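Local coordinates for 2-oxoglutarate carboxylase small subunit (Hydrogenobacter thermophilus, PDB 7KCT), which is a biotin-carboxylase-type subunit built around an ATP-grasp domain, and binds ADP, bicarbonate and magnesium, at residues Q36-Y41 against A54-M59; I431-D436 against R447-H452. All blocks are in the same frame, centred on the assembly; numbering follows the deposited sequence.

Interaction 1: Q36-Y41 against A54-M59; sequences QTVAIY and ADEAYM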
loop_
_atom_site.group_PDB
_atom_site.type_symbol
_atom_site.label_atom_id
_atom_site.label_comp_id
_atom_site.label_asym_id
_atom_site.label_seq_id
_atom_site.Cartn_x
_atom_site.Cartn_y
_atom_site.Cartn_z
ATOM N N GLN A 36 14.253 12.490 -14.743
ATOM C CA GLN A 36 13.970 11.698 -15.934
ATOM C C GLN A 36 14.658 10.351 -15.820
ATOM O O GLN A 36 15.746 10.246 -15.254
ATOM C CB GLN A 36 14.484 12.440 -17.176
ATOM C CG GLN A 36 13.717 13.764 -17.362
ATOM C CD GLN A 36 14.351 14.731 -18.319
ATOM O OE1 GLN A 36 15.365 14.439 -18.934
ATOM N NE2 GLN A 36 13.733 15.903 -18.474
ATOM N N THR A 37 14.063 9.325 -16.413
ATOM C CA THR A 37 14.567 7.968 -16.224
ATOM C C THR A 37 14.847 7.313 -17.575
ATOM O O THR A 37 14.159 7.572 -18.580
ATOM C CB THR A 37 13.575 7.074 -15.462
ATOM O OG1 THR A 37 12.345 7.052 -16.196
ATOM C CG2 THR A 37 13.320 7.570 -14.039
ATOM N N VAL A 38 15.845 6.433 -17.570
ATOM C CA VAL A 38 16.299 5.676 -18.725
ATOM C C VAL A 38 16.258 4.217 -18.344
ATOM O O VAL A 38 16.858 3.831 -17.330
ATOM C CB VAL A 38 17.744 6.026 -19.140
ATOM C CG1 VAL A 38 18.142 5.266 -20.385
ATOM C CG2 VAL A 38 17.937 7.532 -19.378
ATOM N N ALA A 39 15.574 3.405 -19.145
ATOM C CA ALA A 39 15.570 1.962 -18.927
ATOM C C ALA A 39 16.377 1.232 -19.995
ATOM O O ALA A 39 16.601 1.736 -21.104
ATOM C CB ALA A 39 14.123 1.447 -18.884
ATOM N N ILE A 40 16.831 0.022 -19.649
ATOM C CA ILE A 40 17.482 -0.854 -20.627
ATOM C C ILE A 40 16.741 -2.178 -20.615
ATOM O O ILE A 40 16.152 -2.560 -19.600
ATOM C CB ILE A 40 18.993 -1.073 -20.345
ATOM C CG1 ILE A 40 19.236 -1.637 -18.939
ATOM C CG2 ILE A 40 19.777 0.218 -20.546
ATOM C CD1 ILE A 40 20.696 -2.036 -18.636
ATOM N N TYR A 41 16.763 -2.890 -21.748
ATOM C CA TYR A 41 16.047 -4.145 -21.780
ATOM C C TYR A 41 16.550 -5.026 -22.903
ATOM O O TYR A 41 17.178 -4.561 -23.857
ATOM C CB TYR A 41 14.517 -3.954 -21.927
ATOM C CG TYR A 41 14.077 -3.307 -23.211
ATOM C CD1 TYR A 41 14.212 -1.943 -23.404
ATOM C CD2 TYR A 41 13.479 -4.057 -24.227
ATOM C CE1 TYR A 41 13.830 -1.345 -24.582
ATOM C CE2 TYR A 41 13.075 -3.460 -25.411
ATOM C CZ TYR A 41 13.279 -2.117 -25.579
ATOM O OH TYR A 41 12.869 -1.506 -26.704
ATOM N N ALA A 54 9.591 3.959 -17.672
ATOM C CA ALA A 54 10.699 4.879 -17.882
ATOM C C ALA A 54 10.308 5.918 -18.930
ATOM O O ALA A 54 9.457 5.670 -19.788
ATOM C CB ALA A 54 11.946 4.103 -18.344
ATOM N N ASP A 55 10.995 7.062 -18.918
ATOM C CA ASP A 55 10.737 8.064 -19.967
ATOM C C ASP A 55 11.304 7.638 -21.311
ATOM O O ASP A 55 10.752 7.989 -22.361
ATOM C CB ASP A 55 11.338 9.405 -19.618
ATOM C CG ASP A 55 10.803 9.945 -18.310
ATOM O OD1 ASP A 55 9.580 10.007 -18.110
ATOM O OD2 ASP A 55 11.629 10.244 -17.449
ATOM N N GLU A 56 12.410 6.913 -21.304
ATOM C CA GLU A 56 13.008 6.388 -22.534
ATOM C C GLU A 56 13.638 5.047 -22.228
ATOM O O GLU A 56 14.057 4.798 -21.099
ATOM C CB GLU A 56 14.054 7.353 -23.101
ATOM C CG GLU A 56 15.269 7.571 -22.259
ATOM C CD GLU A 56 16.129 8.794 -22.648
ATOM O OE1 GLU A 56 16.678 8.835 -23.766
ATOM O OE2 GLU A 56 16.316 9.690 -21.791
ATOM N N ALA A 57 13.689 4.172 -23.224
ATOM C CA ALA A 57 14.244 2.849 -22.960
ATOM C C ALA A 57 14.960 2.366 -24.202
ATOM O O ALA A 57 14.563 2.710 -25.329
ATOM C CB ALA A 57 13.187 1.841 -22.511
ATOM N N TYR A 58 16.033 1.592 -23.981
ATOM C CA TYR A 58 16.973 1.147 -25.025
ATOM C C TYR A 58 17.129 -0.367 -25.001
ATOM O O TYR A 58 17.580 -0.913 -23.990
ATOM C CB TYR A 58 18.362 1.809 -24.849
ATOM C CG TYR A 58 18.245 3.265 -25.099
ATOM C CD1 TYR A 58 18.299 3.775 -26.402
ATOM C CD2 TYR A 58 17.929 4.120 -24.067
ATOM C CE1 TYR A 58 18.093 5.135 -26.653
ATOM C CE2 TYR A 58 17.699 5.485 -24.319
ATOM C CZ TYR A 58 17.778 5.974 -25.603
ATOM O OH TYR A 58 17.590 7.321 -25.823
ATOM N N MET A 59 16.897 -1.014 -26.154
ATOM C CA MET A 59 17.077 -2.454 -26.288
ATOM C C MET A 59 18.550 -2.691 -26.558
ATOM O O MET A 59 19.021 -2.215 -27.583
ATOM C CB MET A 59 16.261 -2.994 -27.472
ATOM C CG MET A 59 16.331 -4.486 -27.576
ATOM S SD MET A 59 15.751 -5.168 -29.137
ATOM C CE MET A 59 13.957 -4.908 -29.251
HETATM O O HOH W 1 14.838 10.113 -19.681
HETATM O O HOH W 2 15.290 0.256 -28.280
#

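Interaction 2: I431-D436 against R447-H452; sequences INIMKD and RYLEEH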
loop_
_atom_site.group_PDB
_atom_site.type_symbol
_atom_site.label_atom_id
_atom_site.label_comp_id
_atom_site.label_asym_id
_atom_site.label_seq_id
_atom_site.Cartn_x
_atom_site.Cartn_y
_atom_site.Cartn_z
ATOM N N ILE A 431 0.885 -19.035 2.476
ATOM C CA ILE A 431 -0.330 -19.005 3.291
ATOM C C ILE A 431 -0.191 -19.961 4.469
ATOM O O ILE A 431 -0.568 -19.643 5.611
ATOM C CB ILE A 431 -1.559 -19.344 2.423
ATOM C CG1 ILE A 431 -1.864 -18.203 1.441
ATOM C CG2 ILE A 431 -2.762 -19.639 3.286
ATOM C CD1 ILE A 431 -2.815 -18.592 0.297
ATOM N N ASN A 432 0.352 -21.153 4.208
ATOM C CA ASN A 432 0.468 -22.158 5.271
ATOM C C ASN A 432 1.465 -21.730 6.342
ATOM O O ASN A 432 1.302 -22.065 7.515
ATOM C CB ASN A 432 0.870 -23.515 4.679
ATOM C CG ASN A 432 -0.294 -24.254 4.026
ATOM O OD1 ASN A 432 -1.442 -23.960 4.285
ATOM N ND2 ASN A 432 0.010 -25.211 3.187
ATOM N N ILE A 433 2.551 -21.055 5.951
ATOM C CA ILE A 433 3.476 -20.509 6.942
ATOM C C ILE A 433 2.756 -19.534 7.862
ATOM O O ILE A 433 2.875 -19.603 9.096
ATOM C CB ILE A 433 4.683 -19.865 6.231
ATOM C CG1 ILE A 433 5.423 -20.914 5.386
ATOM C CG2 ILE A 433 5.587 -19.221 7.241
ATOM C CD1 ILE A 433 6.603 -20.382 4.558
ATOM N N MET A 434 1.956 -18.635 7.283
ATOM C CA MET A 434 1.243 -17.670 8.100
ATOM C C MET A 434 0.247 -18.351 9.041
ATOM O O MET A 434 -0.041 -17.828 10.117
ATOM C CB MET A 434 0.499 -16.665 7.215
ATOM C CG MET A 434 1.391 -15.799 6.310
ATOM S SD MET A 434 2.666 -14.921 7.268
ATOM C CE MET A 434 4.175 -15.354 6.424
ATOM N N LYS A 435 -0.270 -19.522 8.671
ATOM C CA LYS A 435 -1.174 -20.268 9.548
ATOM C C LYS A 435 -0.450 -21.177 10.546
ATOM O O LYS A 435 -1.093 -21.800 11.403
ATOM C CB LYS A 435 -2.114 -21.123 8.690
ATOM C CG LYS A 435 -3.125 -20.371 7.869
ATOM C CD LYS A 435 -3.777 -21.389 6.910
ATOM C CE LYS A 435 -4.981 -20.806 6.229
ATOM N NZ LYS A 435 -5.516 -21.741 5.201
ATOM N N ASP A 436 0.852 -21.346 10.403
ATOM C CA ASP A 436 1.562 -22.316 11.217
ATOM C C ASP A 436 1.766 -21.796 12.643
ATOM O O ASP A 436 2.197 -20.664 12.837
ATOM C CB ASP A 436 2.896 -22.635 10.575
ATOM C CG ASP A 436 3.795 -23.474 11.485
ATOM O OD1 ASP A 436 3.396 -24.600 11.806
ATOM O OD2 ASP A 436 4.902 -23.007 11.852
ATOM N N ARG A 447 16.361 -23.582 9.390
ATOM C CA ARG A 447 15.922 -24.950 9.136
ATOM C C ARG A 447 14.399 -25.048 9.033
ATOM O O ARG A 447 13.866 -26.140 8.798
ATOM C CB ARG A 447 16.400 -25.870 10.286
ATOM C CG ARG A 447 17.883 -25.701 10.713
ATOM C CD ARG A 447 18.858 -25.774 9.531
ATOM N NE ARG A 447 18.674 -26.970 8.715
ATOM C CZ ARG A 447 19.282 -28.137 8.919
ATOM N NH1 ARG A 447 20.128 -28.282 9.929
ATOM N NH2 ARG A 447 19.027 -29.157 8.107
ATOM N N TYR A 448 13.697 -23.932 9.210
ATOM C CA TYR A 448 12.233 -23.944 9.283
ATOM C C TYR A 448 11.559 -24.819 8.232
ATOM O O TYR A 448 10.675 -25.612 8.567
ATOM C CB TYR A 448 11.693 -22.527 9.179
ATOM C CG TYR A 448 10.191 -22.484 9.263
ATOM C CD1 TYR A 448 9.546 -22.385 10.483
ATOM C CD2 TYR A 448 9.416 -22.608 8.109
ATOM C CE1 TYR A 448 8.149 -22.354 10.549
ATOM C CE2 TYR A 448 8.051 -22.597 8.167
ATOM C CZ TYR A 448 7.418 -22.462 9.378
ATOM O OH TYR A 448 6.056 -22.435 9.405
ATOM N N LEU A 449 11.919 -24.662 6.949
ATOM C CA LEU A 449 11.182 -25.368 5.906
ATOM C C LEU A 449 11.466 -26.881 5.944
ATOM O O LEU A 449 10.568 -27.702 5.699
ATOM C CB LEU A 449 11.519 -24.785 4.536
ATOM C CG LEU A 449 10.864 -23.434 4.206
ATOM C CD1 LEU A 449 11.351 -22.891 2.870
ATOM C CD2 LEU A 449 9.314 -23.502 4.227
ATOM N N GLU A 450 12.701 -27.271 6.261
ATOM C CA GLU A 450 13.008 -28.690 6.429
ATOM C C GLU A 450 12.295 -29.304 7.634
ATOM O O GLU A 450 12.052 -30.514 7.656
ATOM C CB GLU A 450 14.515 -28.852 6.572
ATOM C CG GLU A 450 15.331 -28.345 5.391
ATOM C CD GLU A 450 16.796 -28.060 5.758
ATOM O OE1 GLU A 450 17.088 -27.009 6.383
ATOM O OE2 GLU A 450 17.659 -28.903 5.431
ATOM N N GLU A 451 11.995 -28.514 8.648
ATOM C CA GLU A 451 11.381 -28.976 9.882
ATOM C C GLU A 451 9.857 -28.838 9.911
ATOM O O GLU A 451 9.237 -29.228 10.907
ATOM C CB GLU A 451 11.963 -28.199 11.054
ATOM C CG GLU A 451 13.483 -28.405 11.238
ATOM C CD GLU A 451 14.042 -27.546 12.360
ATOM O OE1 GLU A 451 13.368 -26.560 12.767
ATOM O OE2 GLU A 451 15.168 -27.868 12.823
ATOM N N HIS A 452 9.234 -28.295 8.864
ATOM C CA HIS A 452 7.778 -28.153 8.815
ATOM C C HIS A 452 7.270 -28.638 7.471
ATOM O O HIS A 452 6.807 -27.847 6.642
ATOM C CB HIS A 452 7.357 -26.713 9.094
ATOM C CG HIS A 452 7.683 -26.263 10.481
ATOM N ND1 HIS A 452 8.973 -25.987 10.887
ATOM C CD2 HIS A 452 6.904 -26.108 11.575
ATOM C CE1 HIS A 452 8.967 -25.656 12.164
ATOM N NE2 HIS A 452 7.722 -25.705 12.603
#

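Interaction 1: Q36-Y41 against A54-M59
A39 and A57 sit side by side on one face of two parallel strands, their CB atoms 3.8 Å apart. The methyl of A54, coming in where the chain leaves helix 49-53, packs on A39 nearer the strand's start: A54 CB lies only 3.5 Å from A39 CB, tighter than ordinary carbon packing, so small side chains suit these two positions. Further along this face Y41 leans back over the second strand. Its CG stands between the backbone N and the carbonyl carbon (chi1 64°), which swings the ring across A57 and M59; M59 CB presses on a ring face, 4.0 Å from the Y41 centroid, while the short A57 methyl meets CE1 obliquely. On the other face V38 is the bump. Its CG1 butts against the edge of the Y58 ring, 3.9 Å from CD2, and its CG2 rests on the E56 side chain, whose OE1 accepts a hydrogen bond from Y58 OH at 2.7 Å. Helix 71-81 packs over V38, I40 and Y58. The backbones are joined by A39 N to E56 O (2.8 Å, nearly straight at 168°), Y58 N to A39 O and Y41 N to Y58 O. Where the strands begin, the D55 carboxylate, not a backbone carbonyl, receives T37 N (OD2, 2.8 Å), and T37 OG1, one carbon from the backbone, takes D55 N at 3.0 Å; the two residues grip each other both ways. Strand 36-41, helix 49-53 and strand 56-59 thus form a beta-alpha-beta unit at the edge of the parallel, Rossmann-like sheet of the biotin carboxylase N-terminal domain.

Interaction 2: I431-D436 against R447-H452
D436 and Y448 reach for each other from opposite directions, and the phenol hydroxyl of Y448 donates to D436 OD2 at 2.8 Å. The oxygen lies near the ring plane at the tyrosine's edge, whereas the hydroxyl meets the carboxylate from above, 55° out of its plane. Both side chains are sent across by first torsions that set CG anti to the backbone N (171° in D436, -179° in Y448). H452 joins them, its CD2 3.7 Å from D436 OD2. Beside this bond I433 supplies the apolar side: its CG2 lies 3.9 Å from Y448 OH, and its CD1 meets L449 CD2 at 4.1 Å. Branched aliphatic chains suit this place, padding a buried tyrosine while its polar end is satisfied by the aspartate.

Further out are the bonds that hold these groups. Y448 CE1 stands 3.7 Å above the centre of the H452 imidazole, whose ND1 donates to Y448 O at 2.9 Å and whose NE2 is hydrogen-bonded to D438 OD2, so the ring is held at both nitrogens. D436 OD2 also accepts a hydrogen bond from F439 N, and F439 packs on I433 and Y448. D436 is therefore the N-cap of helix 437-441, a capping aspartate that ties this helix junction to the short helix 448-451 in the biotin carboxylase C-terminal domain.

From the N terminus, interaction 1 comes first: strand 36-41 pairs with strand 56-59, closing a short loop that carries helix 49-53. The chain then runs through the remaining strands of the parallel sheet and the ATP-grasp region before interaction 2 closes a second short loop, bringing residues 447-452 back to 431-436 around helix 437-441. The two loops follow in series, neither nesting nor crossing. The centres of interactions 1 and 2 are about 40 Å apart, on opposite sides of the chain's centre. One pairs the outermost strand of the N-terminal domain's parallel sheet with its neighbour, the other joins neighbouring helices of the C-terminal domain; each contact is local to its own domain.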